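Long-range contacts in PlaB phospholipase (Legionella pneumophila, PDB 6ZTI), which probably hydrolyses phospholipids as a virulence-associated alpha/beta hydrolase whose activity is controlled by tetramerization on binding NAD(H): residues A427-R432 against L459-D464; R339-I344 against L395-M400. All blocks are in the same frame, centred on the assembly; numbering follows the deposited sequence.

Contact 1: residues A427-R432 against L459-D464; sequences ALAYYR and LQRRVD
Tyr-430 and Arg-462 form an antiparallel hydrogen-bonded pair, joined by Tyr-430 N to Arg-462 O and by Arg-462 N to Tyr-430 O. Next to it, the non-hydrogen-bonded pair of Ala-429 and Val-463 brings the CA atoms to 4.5 Å, and just beyond the strands Asp-464 N donates almost straight to Leu-428 O at 2.9 Å.

Stacking dominates the face that carries Tyr-430 and Arg-462. Arg-462 CB sits over the tyrosine ring in a CH-pi contact, 3.9 Å from its centroid. Because the arginine chain bends at chi3 (62°), NE turns back to the phenol and gives Tyr-430 OH a weak bond of 3.2 Å. The Arg-432 guanidinium lies flat on that of Arg-462, planes 24° apart; both groups donate to Asp-240 O, Arg-432 only weakly, which probably eases the like charges. A water links Tyr-430 OH to Asp-464 OD2, in a carboxylate held mainly by Thr-484 N and also by Gly-485 N.

On the other face Arg-461 runs extended, its guanidinium covered on one side by Ala-429 CB. Its NH1 donates in plane to Tyr-431 OH at 3.0 Å, a hydroxyl also bonded to Asp-349, while NH2 forms a salt bridge to Asp-71 of the second subunit. The whole is an antiparallel strand pair in a mixed beta sheet, one end of it built into a subunit interface.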
# COMPACT_ATOMS: atom_id res chain seq x y z
N ALA B 427 -19.45 -2.51 17.62
CA ALA B 427 -20.00 -2.70 16.29
C ALA B 427 -21.20 -3.62 16.39
O ALA B 427 -21.33 -4.40 17.34
CB ALA B 427 -18.96 -3.29 15.33
N LEU B 428 -22.09 -3.52 15.40
CA LEU B 428 -23.28 -4.36 15.38
C LEU B 428 -22.98 -5.78 14.90
O LEU B 428 -23.82 -6.67 15.11
CB LEU B 428 -24.34 -3.70 14.50
CG LEU B 428 -24.90 -2.42 15.13
CD1 LEU B 428 -25.76 -1.67 14.15
CD2 LEU B 428 -25.69 -2.72 16.40
N ALA B 429 -21.83 -6.01 14.27
CA ALA B 429 -21.31 -7.34 13.97
C ALA B 429 -20.02 -7.51 14.77
O ALA B 429 -19.10 -6.69 14.64
CB ALA B 429 -21.07 -7.51 12.47
N TYR B 430 -19.95 -8.55 15.59
CA TYR B 430 -18.85 -8.67 16.54
C TYR B 430 -18.64 -10.14 16.89
O TYR B 430 -19.41 -11.02 16.48
CB TYR B 430 -19.12 -7.85 17.81
CG TYR B 430 -20.33 -8.34 18.54
CD1 TYR B 430 -21.60 -7.99 18.11
CD2 TYR B 430 -20.21 -9.17 19.63
CE1 TYR B 430 -22.73 -8.45 18.77
CE2 TYR B 430 -21.33 -9.64 20.30
CZ TYR B 430 -22.58 -9.27 19.86
OH TYR B 430 -23.70 -9.74 20.53
N TYR B 431 -17.61 -10.40 17.68
CA TYR B 431 -17.17 -11.75 18.02
C TYR B 431 -17.00 -11.88 19.52
O TYR B 431 -16.50 -10.97 20.18
CB TYR B 431 -15.83 -12.09 17.33
CG TYR B 431 -15.90 -12.05 15.83
CD1 TYR B 431 -16.37 -13.14 15.12
CD2 TYR B 431 -15.52 -10.92 15.14
CE1 TYR B 431 -16.46 -13.10 13.74
CE2 TYR B 431 -15.61 -10.87 13.78
CZ TYR B 431 -16.08 -11.96 13.08
OH TYR B 431 -16.16 -11.90 11.70
N ARG B 432 -17.38 -13.04 20.04
CA ARG B 432 -17.19 -13.38 21.44
C ARG B 432 -15.86 -14.10 21.60
O ARG B 432 -15.48 -14.91 20.77
CB ARG B 432 -18.33 -14.28 21.93
CG ARG B 432 -18.44 -14.37 23.42
CD ARG B 432 -19.63 -15.22 23.84
NE ARG B 432 -20.79 -14.41 24.23
CZ ARG B 432 -21.99 -14.92 24.50
NH1 ARG B 432 -22.21 -16.22 24.41
NH2 ARG B 432 -22.98 -14.11 24.85
N LEU B 459 -14.65 -18.77 14.74
CA LEU B 459 -15.53 -18.03 15.65
C LEU B 459 -16.90 -17.80 15.02
O LEU B 459 -17.04 -17.77 13.80
CB LEU B 459 -14.91 -16.67 16.00
CG LEU B 459 -13.50 -16.66 16.61
CD1 LEU B 459 -13.14 -15.28 17.05
CD2 LEU B 459 -13.43 -17.61 17.78
N GLN B 460 -17.90 -17.63 15.88
CA GLN B 460 -19.25 -17.31 15.42
C GLN B 460 -19.35 -15.80 15.21
O GLN B 460 -19.00 -15.01 16.10
CB GLN B 460 -20.30 -17.75 16.44
CG GLN B 460 -20.56 -19.25 16.48
CD GLN B 460 -21.63 -19.61 17.49
OE1 GLN B 460 -21.71 -19.01 18.56
NE2 GLN B 460 -22.47 -20.58 17.14
N ARG B 461 -19.82 -15.40 14.04
CA ARG B 461 -20.07 -14.00 13.76
C ARG B 461 -21.44 -13.65 14.35
O ARG B 461 -22.47 -14.19 13.95
CB ARG B 461 -20.01 -13.73 12.27
CG ARG B 461 -20.12 -12.26 11.89
CD ARG B 461 -19.93 -12.08 10.41
NE ARG B 461 -20.17 -10.71 9.97
CZ ARG B 461 -19.27 -9.73 10.03
NH1 ARG B 461 -18.06 -9.95 10.54
NH2 ARG B 461 -19.58 -8.52 9.60
N ARG B 462 -21.44 -12.79 15.36
CA ARG B 462 -22.66 -12.38 16.03
C ARG B 462 -23.16 -11.09 15.39
O ARG B 462 -22.38 -10.15 15.24
CB ARG B 462 -22.41 -12.19 17.52
CG ARG B 462 -21.79 -13.41 18.20
CD ARG B 462 -21.47 -13.13 19.66
NE ARG B 462 -22.67 -12.82 20.44
CZ ARG B 462 -23.40 -13.73 21.08
NH1 ARG B 462 -23.07 -15.02 21.05
NH2 ARG B 462 -24.47 -13.35 21.77
N VAL B 463 -24.43 -11.05 15.03
CA VAL B 463 -25.04 -9.88 14.40
C VAL B 463 -26.22 -9.45 15.26
O VAL B 463 -27.15 -10.23 15.49
CB VAL B 463 -25.48 -10.17 12.96
CG1 VAL B 463 -26.08 -8.92 12.31
CG2 VAL B 463 -24.31 -10.69 12.14
N ASP B 464 -26.16 -8.22 15.75
CA ASP B 464 -27.23 -7.69 16.59
C ASP B 464 -28.50 -7.47 15.78
O ASP B 464 -28.47 -7.09 14.60
CB ASP B 464 -26.79 -6.39 17.23
CG ASP B 464 -27.66 -5.99 18.39
OD1 ASP B 464 -28.79 -5.50 18.16
OD2 ASP B 464 -27.22 -6.19 19.54
O HOH W 1 -25.75 -8.17 19.52
O HOH W 2 -18.44 -15.13 18.65

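Contact 2: residues R339-I344 against L395-M400; sequences RYSMII and LDYDIM
A strand that runs straight into a capped helix is the element at work here: strand 390-396 pairs with strand 340-349 and passes at Asp-396 into helix 397-404. Ser-341 and Leu-395 make the antiparallel hydrogen-bonded pair, Ser-341 N reaching Leu-395 O at 2.9 Å and Leu-395 N returning to Ser-341 O. Tyr-340 and Asp-396 follow as the non-hydrogen-bonded pair, the Tyr-340 ring approaching Asp-396 obliquely, CD2 3.6 Å from the aspartate CA. The chain then turns away, yet Tyr-397 N still donates to Arg-339 O at 2.8 Å, so the first residue of the helix remains tied to the residue just before the neighbouring strand.

Asp-396 is the N-cap. With its CG anti to the backbone N (chi1 -173°), the carboxylate swings over the helix start, and OD1 accepts from Ile-399 N at 3.0 Å, the amide standing well above the carboxylate plane. The other oxygen, OD2, is held by Asn-338 ND2.

Asp-398, in the first turn, is held by both the side chain and the backbone of Arg-339. The two flat groups are nearly coplanar, 8° apart, and OD1 offers its syn lone pair to both NE and NH2 of Arg-339, each at 3.1 Å. OD2 meanwhile takes Arg-339 N at 2.9 Å, from the anti side and out of plane. Alongside this salt bridge runs the Tyr-397 ring, turned 76° from the guanidinium; CD2 and CB of Tyr-397 both pack against Ser-341 OG, which is bonded to His-448 O.

Leu-395 CD1 meets Ile-343 CD1 at 3.8 Å. Overall this is an antiparallel strand pair leading into an N-capped helix, with the Leu-395 side chain close to that of the NAD-binding residue Leu-362.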
# COMPACT_ATOMS: atom_id res chain seq x y z
N ARG B 339 14.45 -29.02 21.50
CA ARG B 339 13.51 -29.48 20.49
C ARG B 339 12.34 -28.51 20.49
O ARG B 339 11.98 -27.95 21.53
CB ARG B 339 13.06 -30.91 20.78
CG ARG B 339 14.22 -31.82 21.12
CD ARG B 339 13.78 -33.19 21.50
NE ARG B 339 12.90 -33.18 22.66
CZ ARG B 339 12.20 -34.23 23.06
NH1 ARG B 339 12.30 -35.38 22.40
NH2 ARG B 339 11.41 -34.14 24.12
N TYR B 340 11.77 -28.27 19.30
CA TYR B 340 10.83 -27.17 19.10
C TYR B 340 9.54 -27.63 18.43
O TYR B 340 9.51 -28.63 17.72
CB TYR B 340 11.53 -26.05 18.28
CG TYR B 340 12.84 -25.62 18.91
CD1 TYR B 340 14.00 -26.32 18.67
CD2 TYR B 340 12.91 -24.53 19.78
CE1 TYR B 340 15.20 -25.95 19.26
CE2 TYR B 340 14.09 -24.17 20.38
CZ TYR B 340 15.24 -24.88 20.11
OH TYR B 340 16.43 -24.55 20.67
N SER B 341 8.46 -26.87 18.69
CA SER B 341 7.15 -27.09 18.10
C SER B 341 6.73 -25.84 17.35
O SER B 341 7.03 -24.72 17.77
CB SER B 341 6.10 -27.43 19.16
OG SER B 341 6.52 -28.52 19.98
N MET B 342 6.05 -26.03 16.22
CA MET B 342 5.55 -24.92 15.42
C MET B 342 4.03 -25.01 15.36
O MET B 342 3.47 -26.09 15.17
CB MET B 342 6.16 -24.94 14.02
CG MET B 342 5.94 -23.68 13.26
SD MET B 342 7.04 -23.50 11.86
CE MET B 342 6.00 -24.13 10.56
N ILE B 343 3.38 -23.89 15.59
CA ILE B 343 1.94 -23.78 15.53
C ILE B 343 1.61 -22.83 14.40
O ILE B 343 2.15 -21.72 14.33
CB ILE B 343 1.35 -23.27 16.85
CG1 ILE B 343 1.91 -24.05 18.04
CG2 ILE B 343 -0.19 -23.38 16.79
CD1 ILE B 343 1.31 -23.62 19.37
N ILE B 344 0.75 -23.26 13.49
CA ILE B 344 0.21 -22.40 12.44
C ILE B 344 -1.25 -22.17 12.79
O ILE B 344 -2.05 -23.11 12.76
CB ILE B 344 0.37 -23.00 11.04
CG1 ILE B 344 1.84 -23.31 10.75
CG2 ILE B 344 -0.17 -22.02 9.95
CD1 ILE B 344 2.04 -24.21 9.53
N LEU B 395 8.02 -22.46 19.17
CA LEU B 395 8.14 -22.60 20.61
C LEU B 395 9.18 -23.65 20.95
O LEU B 395 9.39 -24.62 20.22
CB LEU B 395 6.81 -23.03 21.26
CG LEU B 395 5.58 -22.22 20.88
CD1 LEU B 395 4.35 -22.88 21.52
CD2 LEU B 395 5.70 -20.77 21.29
N ASP B 396 9.80 -23.46 22.12
CA ASP B 396 10.73 -24.43 22.68
C ASP B 396 9.92 -25.47 23.42
O ASP B 396 9.36 -25.19 24.49
CB ASP B 396 11.74 -23.74 23.59
CG ASP B 396 12.84 -24.66 24.07
OD1 ASP B 396 12.55 -25.83 24.39
OD2 ASP B 396 14.01 -24.22 24.13
N TYR B 397 9.84 -26.67 22.87
CA TYR B 397 8.99 -27.69 23.47
C TYR B 397 9.55 -28.15 24.82
O TYR B 397 8.79 -28.42 25.75
CB TYR B 397 8.85 -28.88 22.55
CG TYR B 397 8.06 -29.99 23.20
CD1 TYR B 397 8.69 -30.95 23.98
CD2 TYR B 397 6.67 -30.06 23.07
CE1 TYR B 397 7.97 -31.96 24.59
CE2 TYR B 397 5.95 -31.06 23.68
CZ TYR B 397 6.60 -32.00 24.44
OH TYR B 397 5.90 -33.02 25.05
N ASP B 398 10.86 -28.29 24.93
CA ASP B 398 11.41 -28.82 26.17
C ASP B 398 11.25 -27.82 27.31
O ASP B 398 11.07 -28.23 28.45
CB ASP B 398 12.87 -29.20 25.96
CG ASP B 398 13.04 -30.37 25.01
OD1 ASP B 398 12.31 -31.38 25.17
OD2 ASP B 398 13.87 -30.28 24.10
N ILE B 399 11.28 -26.53 27.02
CA ILE B 399 11.06 -25.54 28.06
C ILE B 399 9.59 -25.51 28.45
O ILE B 399 9.24 -25.38 29.63
CB ILE B 399 11.57 -24.16 27.60
CG1 ILE B 399 13.10 -24.15 27.57
CG2 ILE B 399 11.00 -23.05 28.48
CD1 ILE B 399 13.74 -22.88 27.04
N MET B 400 8.70 -25.62 27.46
CA MET B 400 7.27 -25.66 27.73
C MET B 400 6.91 -26.86 28.59
O MET B 400 6.24 -26.73 29.62
CB MET B 400 6.49 -25.73 26.42
CG MET B 400 6.70 -24.57 25.52
SD MET B 400 5.16 -23.84 25.03
CE MET B 400 4.56 -23.32 26.64

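The two contacts show how one sheet can serve separate regions of a subunit. Strand 340-349 of contact 2 and strand 452-463 of contact 1 are parallel neighbours in the same mixed sheet, yet the contact centres lie 33 Å apart and their nearest atoms about 13 Å. Contact 2 is nearer the middle of the chain and the dinucleotide: the side chain of Leu-395 is about 7 Å from a bound thio-NAD, that of Leu-459 in contact 1 about 12 Å. Contact 1 meets a second subunit, whereas no other chain touches contact 2. In a protein whose tetramer depends on NAD(H), the sheet spans both a nucleotide-binding and a subunit-contacting region, consistent with a link between the two.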